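Local coordinates for protein PrimPol AEP domain (PP-N190) (Cyanophage S-2L, PDB 6ZP9) that probably serves as the primase-polymerase domain that synthesises DNA for a cyanophage whose genome carries 2-aminoadenine in place of adenine, at residues A[33-38]-A[51-56]; A[38-43]-A[65-70]; A[105-110]-A[147-152]. All coordinates share one frame; numbering follows the deposited sequence.

Interaction 1. Residues A[33-38]-A[51-56]; sequences TRYRAI and TPLTGA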
loop_
_atom_site.group_PDB
_atom_site.type_symbol
_atom_site.label_atom_id
_atom_site.label_comp_id
_atom_site.label_asym_id
_atom_site.label_seq_id
_atom_site.Cartn_x
_atom_site.Cartn_y
_atom_site.Cartn_z
ATOM N N THR A 33 -0.682 8.937 10.461
ATOM C CA THR A 33 -0.102 8.108 9.413
ATOM C C THR A 33 1.413 8.024 9.581
ATOM O O THR A 33 2.083 9.031 9.832
ATOM C CB THR A 33 -0.470 8.665 8.035
ATOM O OG1 THR A 33 -1.883 8.533 7.838
ATOM C CG2 THR A 33 0.256 7.915 6.919
ATOM N N ARG A 34 1.947 6.814 9.449
ATOM C CA ARG A 34 3.366 6.556 9.631
ATOM C C ARG A 34 4.065 6.481 8.279
ATOM O O ARG A 34 3.625 5.757 7.379
ATOM C CB ARG A 34 3.579 5.259 10.415
ATOM C CG ARG A 34 2.972 5.284 11.804
ATOM C CD ARG A 34 3.612 6.372 12.650
ATOM N NE ARG A 34 5.030 6.105 12.882
ATOM C CZ ARG A 34 5.822 6.902 13.584
ATOM N NH1 ARG A 34 5.333 8.011 14.117
ATOM N NH2 ARG A 34 7.098 6.589 13.755
ATOM N N TYR A 35 5.150 7.235 8.149
ATOM C CA TYR A 35 5.979 7.281 6.956
ATOM C C TYR A 35 7.226 6.433 7.169
ATOM O O TYR A 35 7.803 6.423 8.262
ATOM C CB TYR A 35 6.368 8.729 6.664
ATOM C CG TYR A 35 7.235 8.978 5.457
ATOM C CD1 TYR A 35 6.792 8.664 4.174
ATOM C CD2 TYR A 35 8.488 9.587 5.591
ATOM C CE1 TYR A 35 7.582 8.918 3.056
ATOM C CE2 TYR A 35 9.286 9.845 4.477
ATOM C CZ TYR A 35 8.826 9.512 3.214
ATOM O OH TYR A 35 9.599 9.769 2.096
ATOM N N ARG A 36 7.632 5.707 6.131
ATOM C CA ARG A 36 8.900 4.984 6.148
ATOM C C ARG A 36 9.663 5.355 4.889
ATOM O O ARG A 36 9.152 5.189 3.779
ATOM C CB ARG A 36 8.705 3.462 6.235
ATOM C CG ARG A 36 9.998 2.721 6.601
ATOM C CD ARG A 36 9.781 1.263 7.009
ATOM N NE ARG A 36 10.931 0.424 6.665
ATOM C CZ ARG A 36 11.827 -0.049 7.531
ATOM N NH1 ARG A 36 12.838 -0.788 7.088
ATOM N NH2 ARG A 36 11.714 0.205 8.828
ATOM N N ALA A 37 10.862 5.891 5.056
ATOM C CA ALA A 37 11.745 6.187 3.936
ATOM C C ALA A 37 12.809 5.095 3.890
ATOM O O ALA A 37 13.505 4.862 4.886
ATOM C CB ALA A 37 12.371 7.575 4.090
ATOM N N ILE A 38 12.914 4.407 2.756
ATOM C CA ILE A 38 13.825 3.278 2.606
ATOM C C ILE A 38 14.830 3.602 1.511
ATOM O O ILE A 38 14.445 4.047 0.423
ATOM C CB ILE A 38 13.076 1.973 2.280
ATOM C CG1 ILE A 38 11.961 1.736 3.305
ATOM C CG2 ILE A 38 14.053 0.800 2.250
ATOM C CD1 ILE A 38 11.213 0.450 3.085
ATOM N N THR A 51 8.853 7.717 10.872
ATOM C CA THR A 51 8.537 9.059 11.332
ATOM C C THR A 51 7.095 9.378 10.954
ATOM O O THR A 51 6.518 8.715 10.085
ATOM C CB THR A 51 9.512 10.069 10.711
ATOM O OG1 THR A 51 9.405 11.329 11.374
ATOM C CG2 THR A 51 9.233 10.233 9.229
ATOM N N PRO A 52 6.471 10.359 11.612
ATOM C CA PRO A 52 5.160 10.828 11.147
ATOM C C PRO A 52 5.240 11.364 9.723
ATOM O O PRO A 52 6.255 11.920 9.289
ATOM C CB PRO A 52 4.808 11.939 12.142
ATOM C CG PRO A 52 5.570 11.572 13.403
ATOM C CD PRO A 52 6.845 10.953 12.916
ATOM N N LEU A 53 4.154 11.178 8.979
ATOM C CA LEU A 53 4.078 11.685 7.611
ATOM C C LEU A 53 3.823 13.190 7.642
ATOM O O LEU A 53 2.770 13.633 8.104
ATOM C CB LEU A 53 2.981 10.969 6.829
ATOM C CG LEU A 53 2.743 11.476 5.407
ATOM C CD1 LEU A 53 3.899 11.088 4.518
ATOM C CD2 LEU A 53 1.425 10.940 4.845
ATOM N N THR A 54 4.795 13.976 7.182
ATOM C CA THR A 54 4.644 15.416 7.019
ATOM C C THR A 54 5.273 15.821 5.696
ATOM O O THR A 54 6.147 15.134 5.164
ATOM C CB THR A 54 5.289 16.224 8.167
ATOM O OG1 THR A 54 6.714 16.230 8.029
ATOM C CG2 THR A 54 4.911 15.643 9.533
ATOM N N GLY A 55 4.815 16.955 5.162
ATOM C CA GLY A 55 5.348 17.417 3.892
ATOM C C GLY A 55 6.828 17.730 3.969
ATOM O O GLY A 55 7.585 17.417 3.052
ATOM N N ALA A 56 7.263 18.339 5.074
ATOM C CA ALA A 56 8.674 18.696 5.208
ATOM C C ALA A 56 9.555 17.452 5.269
ATOM O O ALA A 56 10.669 17.438 4.726
ATOM C CB ALA A 56 8.880 19.564 6.451
#

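Interaction 2. Residues A[38-43]-A[65-70]; sequences IWPRRE and GFNSYI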
loop_
_atom_site.group_PDB
_atom_site.type_symbol
_atom_site.label_atom_id
_atom_site.label_comp_id
_atom_site.label_asym_id
_atom_site.label_seq_id
_atom_site.Cartn_x
_atom_site.Cartn_y
_atom_site.Cartn_z
ATOM N N ILE A 38 12.914 4.407 2.756
ATOM C CA ILE A 38 13.825 3.278 2.606
ATOM C C ILE A 38 14.830 3.602 1.511
ATOM O O ILE A 38 14.445 4.047 0.423
ATOM C CB ILE A 38 13.076 1.973 2.280
ATOM C CG1 ILE A 38 11.961 1.736 3.305
ATOM C CG2 ILE A 38 14.053 0.800 2.250
ATOM C CD1 ILE A 38 11.213 0.450 3.085
ATOM N N TRP A 39 16.114 3.375 1.800
ATOM C CA TRP A 39 17.159 3.670 0.829
ATOM C C TRP A 39 17.128 2.651 -0.314
ATOM O O TRP A 39 16.994 1.447 -0.076
ATOM C CB TRP A 39 18.522 3.658 1.518
ATOM C CG TRP A 39 19.610 4.213 0.673
ATOM C CD1 TRP A 39 20.654 3.523 0.113
ATOM C CD2 TRP A 39 19.766 5.578 0.273
ATOM N NE1 TRP A 39 21.451 4.384 -0.615
ATOM C CE2 TRP A 39 20.927 5.650 -0.528
ATOM C CE3 TRP A 39 19.038 6.745 0.514
ATOM C CZ2 TRP A 39 21.372 6.845 -1.091
ATOM C CZ3 TRP A 39 19.486 7.935 -0.044
ATOM C CH2 TRP A 39 20.646 7.975 -0.836
ATOM N N PRO A 40 17.245 3.098 -1.567
ATOM C CA PRO A 40 17.034 2.175 -2.690
ATOM C C PRO A 40 18.103 1.109 -2.840
ATOM O O PRO A 40 17.817 0.075 -3.452
ATOM C CB PRO A 40 17.016 3.101 -3.915
ATOM C CG PRO A 40 16.714 4.439 -3.381
ATOM C CD PRO A 40 17.330 4.498 -2.019
ATOM N N ARG A 41 19.317 1.315 -2.335
ATOM C CA ARG A 41 20.432 0.410 -2.614
ATOM C C ARG A 41 20.802 -0.365 -1.351
ATOM O O ARG A 41 21.372 0.193 -0.405
ATOM C CB ARG A 41 21.618 1.182 -3.180
ATOM C CG ARG A 41 21.359 1.607 -4.614
ATOM C CD ARG A 41 22.597 2.155 -5.292
ATOM N NE ARG A 41 23.025 3.443 -4.741
ATOM C CZ ARG A 41 22.388 4.603 -4.908
ATOM N NH1 ARG A 41 21.254 4.671 -5.601
ATOM N NH2 ARG A 41 22.886 5.710 -4.369
ATOM N N ARG A 42 20.467 -1.659 -1.343
ATOM C CA ARG A 42 20.669 -2.484 -0.157
ATOM C C ARG A 42 22.126 -2.465 0.292
ATOM O O ARG A 42 22.413 -2.388 1.496
ATOM C CB ARG A 42 20.213 -3.914 -0.452
ATOM C CG ARG A 42 20.038 -4.782 0.774
ATOM C CD ARG A 42 19.501 -6.156 0.366
ATOM N NE ARG A 42 18.188 -6.055 -0.268
ATOM C CZ ARG A 42 17.028 -6.021 0.391
ATOM N NH1 ARG A 42 17.000 -6.088 1.714
ATOM N NH2 ARG A 42 15.886 -5.921 -0.282
ATOM N N GLU A 43 23.056 -2.507 -0.667
ATOM C CA GLU A 43 24.485 -2.579 -0.369
ATOM C C GLU A 43 25.014 -1.355 0.374
ATOM O O GLU A 43 26.070 -1.449 1.004
ATOM C CB GLU A 43 25.277 -2.770 -1.664
ATOM C CG GLU A 43 25.207 -1.606 -2.641
ATOM C CD GLU A 43 24.077 -1.726 -3.658
ATOM O OE1 GLU A 43 23.121 -2.489 -3.414
ATOM O OE2 GLU A 43 24.149 -1.059 -4.712
ATOM N N GLY A 65 17.149 11.089 -1.544
ATOM C CA GLY A 65 17.257 9.931 -2.410
ATOM C C GLY A 65 16.530 8.684 -1.938
ATOM O O GLY A 65 16.770 7.608 -2.484
ATOM N N PHE A 66 15.647 8.800 -0.943
ATOM C CA PHE A 66 14.940 7.643 -0.409
ATOM C C PHE A 66 13.685 7.338 -1.225
ATOM O O PHE A 66 13.101 8.221 -1.858
ATOM C CB PHE A 66 14.526 7.881 1.048
ATOM C CG PHE A 66 15.669 7.896 2.033
ATOM C CD1 PHE A 66 16.453 9.031 2.196
ATOM C CD2 PHE A 66 15.929 6.793 2.825
ATOM C CE1 PHE A 66 17.484 9.055 3.113
ATOM C CE2 PHE A 66 16.964 6.806 3.741
ATOM C CZ PHE A 66 17.741 7.945 3.889
ATOM N N ASN A 67 13.261 6.076 -1.194
ATOM C CA ASN A 67 11.923 5.727 -1.652
ATOM C C ASN A 67 10.929 5.903 -0.499
ATOM O O ASN A 67 11.296 5.897 0.680
ATOM C CB ASN A 67 11.877 4.294 -2.188
ATOM C CG ASN A 67 12.463 4.165 -3.594
ATOM O OD1 ASN A 67 12.206 4.989 -4.469
ATOM N ND2 ASN A 67 13.227 3.105 -3.820
ATOM N N SER A 68 9.656 6.064 -0.854
ATOM C CA SER A 68 8.634 6.530 0.073
ATOM C C SER A 68 7.560 5.471 0.262
ATOM O O SER A 68 7.028 4.945 -0.720
ATOM C CB SER A 68 7.987 7.817 -0.439
ATOM O OG SER A 68 8.942 8.858 -0.545
ATOM N N TYR A 69 7.218 5.207 1.524
ATOM C CA TYR A 69 6.252 4.187 1.911
ATOM C C TYR A 69 5.423 4.699 3.082
ATOM O O TYR A 69 5.879 5.534 3.874
ATOM C CB TYR A 69 6.933 2.884 2.357
ATOM C CG TYR A 69 7.855 2.267 1.336
ATOM C CD1 TYR A 69 9.154 2.741 1.172
ATOM C CD2 TYR A 69 7.433 1.208 0.531
ATOM C CE1 TYR A 69 10.015 2.180 0.231
ATOM C CE2 TYR A 69 8.282 0.640 -0.412
ATOM C CZ TYR A 69 9.579 1.130 -0.556
ATOM O OH TYR A 69 10.449 0.581 -1.481
ATOM N N ILE A 70 4.217 4.149 3.229
ATOM C CA ILE A 70 3.430 4.366 4.437
ATOM C C ILE A 70 3.012 3.029 5.026
ATOM O O ILE A 70 2.782 2.056 4.307
ATOM C CB ILE A 70 2.178 5.235 4.188
ATOM C CG1 ILE A 70 1.391 4.723 2.968
ATOM C CG2 ILE A 70 2.578 6.710 4.065
ATOM C CD1 ILE A 70 0.012 5.389 2.825
#

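Interaction 3. Residues A[105-110]-A[147-152]; sequences EACGLP and ALAGFD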
loop_
_atom_site.group_PDB
_atom_site.type_symbol
_atom_site.label_atom_id
_atom_site.label_comp_id
_atom_site.label_asym_id
_atom_site.label_seq_id
_atom_site.Cartn_x
_atom_site.Cartn_y
_atom_site.Cartn_z
ATOM N N GLU A 105 -9.300 -10.204 -12.114
ATOM C CA GLU A 105 -10.593 -10.684 -12.588
ATOM C C GLU A 105 -10.566 -12.183 -12.858
ATOM O O GLU A 105 -11.502 -12.900 -12.487
ATOM C CB GLU A 105 -11.010 -9.907 -13.839
ATOM C CG GLU A 105 -12.455 -10.132 -14.231
ATOM C CD GLU A 105 -13.105 -8.898 -14.816
ATOM O OE1 GLU A 105 -12.455 -8.224 -15.651
ATOM O OE2 GLU A 105 -14.259 -8.595 -14.431
ATOM N N ALA A 106 -9.499 -12.673 -13.496
ATOM C CA ALA A 106 -9.364 -14.103 -13.756
ATOM C C ALA A 106 -9.156 -14.913 -12.480
ATOM O O ALA A 106 -9.419 -16.119 -12.480
ATOM C CB ALA A 106 -8.212 -14.352 -14.729
ATOM N N CYS A 107 -8.691 -14.285 -11.399
ATOM C CA CYS A 107 -8.574 -14.927 -10.093
ATOM C C CYS A 107 -9.906 -15.115 -9.389
ATOM O O CYS A 107 -9.948 -15.813 -8.369
ATOM C CB CYS A 107 -7.690 -14.093 -9.163
ATOM S SG CYS A 107 -6.033 -13.955 -9.698
ATOM N N GLY A 108 -10.969 -14.474 -9.859
ATOM C CA GLY A 108 -12.204 -14.464 -9.111
ATOM C C GLY A 108 -12.272 -13.423 -8.021
ATOM O O GLY A 108 -13.154 -13.505 -7.158
ATOM N N LEU A 109 -11.380 -12.456 -8.025
ATOM C CA LEU A 109 -11.446 -11.372 -7.064
ATOM C C LEU A 109 -12.456 -10.322 -7.516
ATOM O O LEU A 109 -12.722 -10.182 -8.715
ATOM C CB LEU A 109 -10.080 -10.722 -6.918
ATOM C CG LEU A 109 -9.042 -11.585 -6.223
ATOM C CD1 LEU A 109 -7.659 -10.993 -6.400
ATOM C CD2 LEU A 109 -9.411 -11.704 -4.764
ATOM N N PRO A 110 -13.036 -9.573 -6.583
ATOM C CA PRO A 110 -13.833 -8.406 -6.967
ATOM C C PRO A 110 -12.912 -7.275 -7.405
ATOM O O PRO A 110 -11.705 -7.292 -7.159
ATOM C CB PRO A 110 -14.593 -8.057 -5.684
ATOM C CG PRO A 110 -13.702 -8.523 -4.599
ATOM C CD PRO A 110 -12.982 -9.746 -5.120
ATOM N N ALA A 147 -3.276 -16.070 -1.127
ATOM C CA ALA A 147 -3.363 -17.440 -1.625
ATOM C C ALA A 147 -4.139 -17.507 -2.936
ATOM O O ALA A 147 -3.719 -18.178 -3.890
ATOM C CB ALA A 147 -4.022 -18.332 -0.571
ATOM N N LEU A 148 -5.278 -16.813 -2.998
ATOM C CA LEU A 148 -6.162 -16.923 -4.150
ATOM C C LEU A 148 -5.552 -16.269 -5.383
ATOM O O LEU A 148 -5.684 -16.786 -6.497
ATOM C CB LEU A 148 -7.515 -16.288 -3.826
ATOM C CG LEU A 148 -8.455 -16.100 -5.018
ATOM C CD1 LEU A 148 -8.803 -17.442 -5.619
ATOM C CD2 LEU A 148 -9.707 -15.332 -4.637
ATOM N N ALA A 149 -4.895 -15.123 -5.207
ATOM C CA ALA A 149 -4.305 -14.422 -6.336
ATOM C C ALA A 149 -2.917 -14.938 -6.690
ATOM O O ALA A 149 -2.462 -14.722 -7.823
ATOM C CB ALA A 149 -4.236 -12.916 -6.046
ATOM N N GLY A 150 -2.246 -15.628 -5.770
ATOM C CA GLY A 150 -0.828 -15.886 -5.947
ATOM C C GLY A 150 0.017 -14.628 -5.847
ATOM O O GLY A 150 1.007 -14.482 -6.582
ATOM N N PHE A 151 -0.349 -13.717 -4.950
ATOM C CA PHE A 151 0.443 -12.527 -4.714
ATOM C C PHE A 151 1.773 -12.879 -4.036
ATOM O O PHE A 151 1.981 -13.980 -3.517
ATOM C CB PHE A 151 -0.332 -11.552 -3.831
ATOM C CG PHE A 151 -1.404 -10.783 -4.549
ATOM C CD1 PHE A 151 -1.281 -10.478 -5.899
ATOM C CD2 PHE A 151 -2.532 -10.344 -3.866
ATOM C CE1 PHE A 151 -2.259 -9.751 -6.562
ATOM C CE2 PHE A 151 -3.526 -9.624 -4.519
ATOM C CZ PHE A 151 -3.386 -9.318 -5.868
ATOM N N ASP A 152 2.674 -11.904 -4.039
ATOM C CA ASP A 152 3.855 -11.892 -3.178
ATOM C C ASP A 152 3.465 -12.125 -1.717
ATOM O O ASP A 152 2.745 -11.320 -1.122
ATOM C CB ASP A 152 4.543 -10.533 -3.359
ATOM C CG ASP A 152 5.811 -10.379 -2.553
ATOM O OD1 ASP A 152 6.074 -11.171 -1.619
ATOM O OD2 ASP A 152 6.548 -9.416 -2.856
#

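Interaction 1. Residues A[33-38]-A[51-56]
Tyr-35 and Thr-51 form an antiparallel hydrogen-bonded pair, each giving its N-H to the other's carbonyl. The shorter bond runs from Tyr-35 N to Thr-51 O at 2.8 Å. Beyond the end of strand 49-52, Leu-53 N continues the pattern to Thr-33 O at 3.1 Å. Pro-52, which has no N-H to offer, suits the intervening non-hydrogen-bonded position opposite Arg-34.

Apolar contacts gather on the face carrying Tyr-35 and Thr-51. Thr-51 CG2 lies at the ring edge, in its plane, 3.8 Å from Tyr-35 CD2, while Leu-53 crosses the tyrosine at about a right angle and brings CD1 to 3.8 Å from Tyr-35 CD1. The other leucine branch, CD2, runs alongside Thr-33 CG2. The ring carries its OH on to Ser-68, so tyrosine serves both the apolar layer and a polar partner.

Arg-34 starts out away from Thr-51 and Pro-52, but bends at chi2 (-62°) and chi3 (-64°) fold the chain back. One guanidinium face then lies over the Thr-51 to Pro-52 peptide, with Thr-51 C above its centre and NH1 3.5 Å from Pro-52 CD. Its NH2 makes a salt bridge with Asp-77.

Helices 16-25 and 55-64 contribute further contacts to Leu-53. The arrangement is that of a beta hairpin, strands 34-38 and 49-52, at the margin of a four-stranded antiparallel sheet.

Interaction 2. Residues A[38-43]-A[65-70]
The backbone oxygen of Ile-38 accepts a hydrogen bond from Asn-67 N at 2.9 Å, and Ile-38 N returns one to Asn-67 O at 3.0 Å. This single hydrogen-bonded antiparallel pair joins the end of strand 34-38 to the start of strand 67-71.

Ile-38 is long enough to reach past its partner to Tyr-69. With CG1 beside the backbone N (chi1 -52°) and the chain extended beyond it, CD1 is carried over one face of the ring, 3.9 Å from the centroid, in a CH-pi contact.

Trp-39 meets Phe-66 in a T-shaped stack: the indole edge, led by CE3, points at the centre of the phenyl face, with the planes at 74°. Further along that edge, CZ3 packs 3.6 Å from Gly-65 C. Gly-65, with no side chain, lets the indole lie directly on its backbone; it ends helix 55-64 in a Schellman motif, whose positive phi a glycine adopts readily. Pro-40 rests CD against Gly-65 O at 3.2 Å.

Trp-39 NE1 is hydrogen-bonded to Asp-44 OD2, and Asn-67 OD1 takes the N-H of Gln-170. The contact sits where helix 55-64 gives way to strand 67-71, which runs between strands 34-38 and 161-163.

Interaction 3. Residues A[105-110]-A[147-152]
Leu-109 and Leu-148 overlap flank to flank, each reaching past the other's end, bringing CD2 of Leu-109 to 3.6 Å from CD2 of Leu-148. They join a type I beta turn, Glu-105 to Gly-108, and the residues after it to the C-terminal end of helix 135-149. No hydrogen bond crosses the contact; it rests on the fit of apolar side chains, large and small.

Two bumps reach from the turn side. The first is Leu-109, whose branches divide the work: CD2 lies against Leu-148, while CD1 comes 3.9 Å from Ala-149 CB. The short alanine thus forms the low ground beside the taller Leu-148, and a forked leucine can touch both. The second is Cys-107, with SG set beside its own backbone N (chi1 -64°) and 3.8 Å from Ala-149 CA. A compact thiol fits this close approach to the helix backbone.

In return, Leu-148 extends toward the turn, with CG anti to its backbone N (chi1 169°), and lies over the turn between Cys-107 and Leu-109. Gly-108 between them has positive phi and completes the turn through its N-H to Glu-105 O, at 3.1 Å. Gly-150, also with positive phi, lets the chain leave the helix.

Trp-92 NE1 is hydrogen-bonded to Ala-149 O, and its side chain also touches Cys-107, while Leu-195 packs on both leucines. At the surface of the turn, Leu-148 CD1 rests 3.4 Å from Cys-107 O.

Overall arrangement
Interactions 1 and 2 are neighbours in one antiparallel sheet: strand 34-38 lies between strands 49-52 and 67-71, and Ile-38 belongs to both contacts, whose centres are 12 Å apart. A backbone hydrogen bond ties them together directly, from Arg-36 N to Tyr-69 O at 2.9 Å. Helix 55-64, which starts within 51-56, leads on to strand 67-71, so the segments of the two contacts alternate along the chain. Interaction 3 is separate, about 30 Å from interaction 1 and 28 Å from interaction 2 between centres. It lies across the chain's centre from interaction 1 and belongs to the part containing helix 135-149.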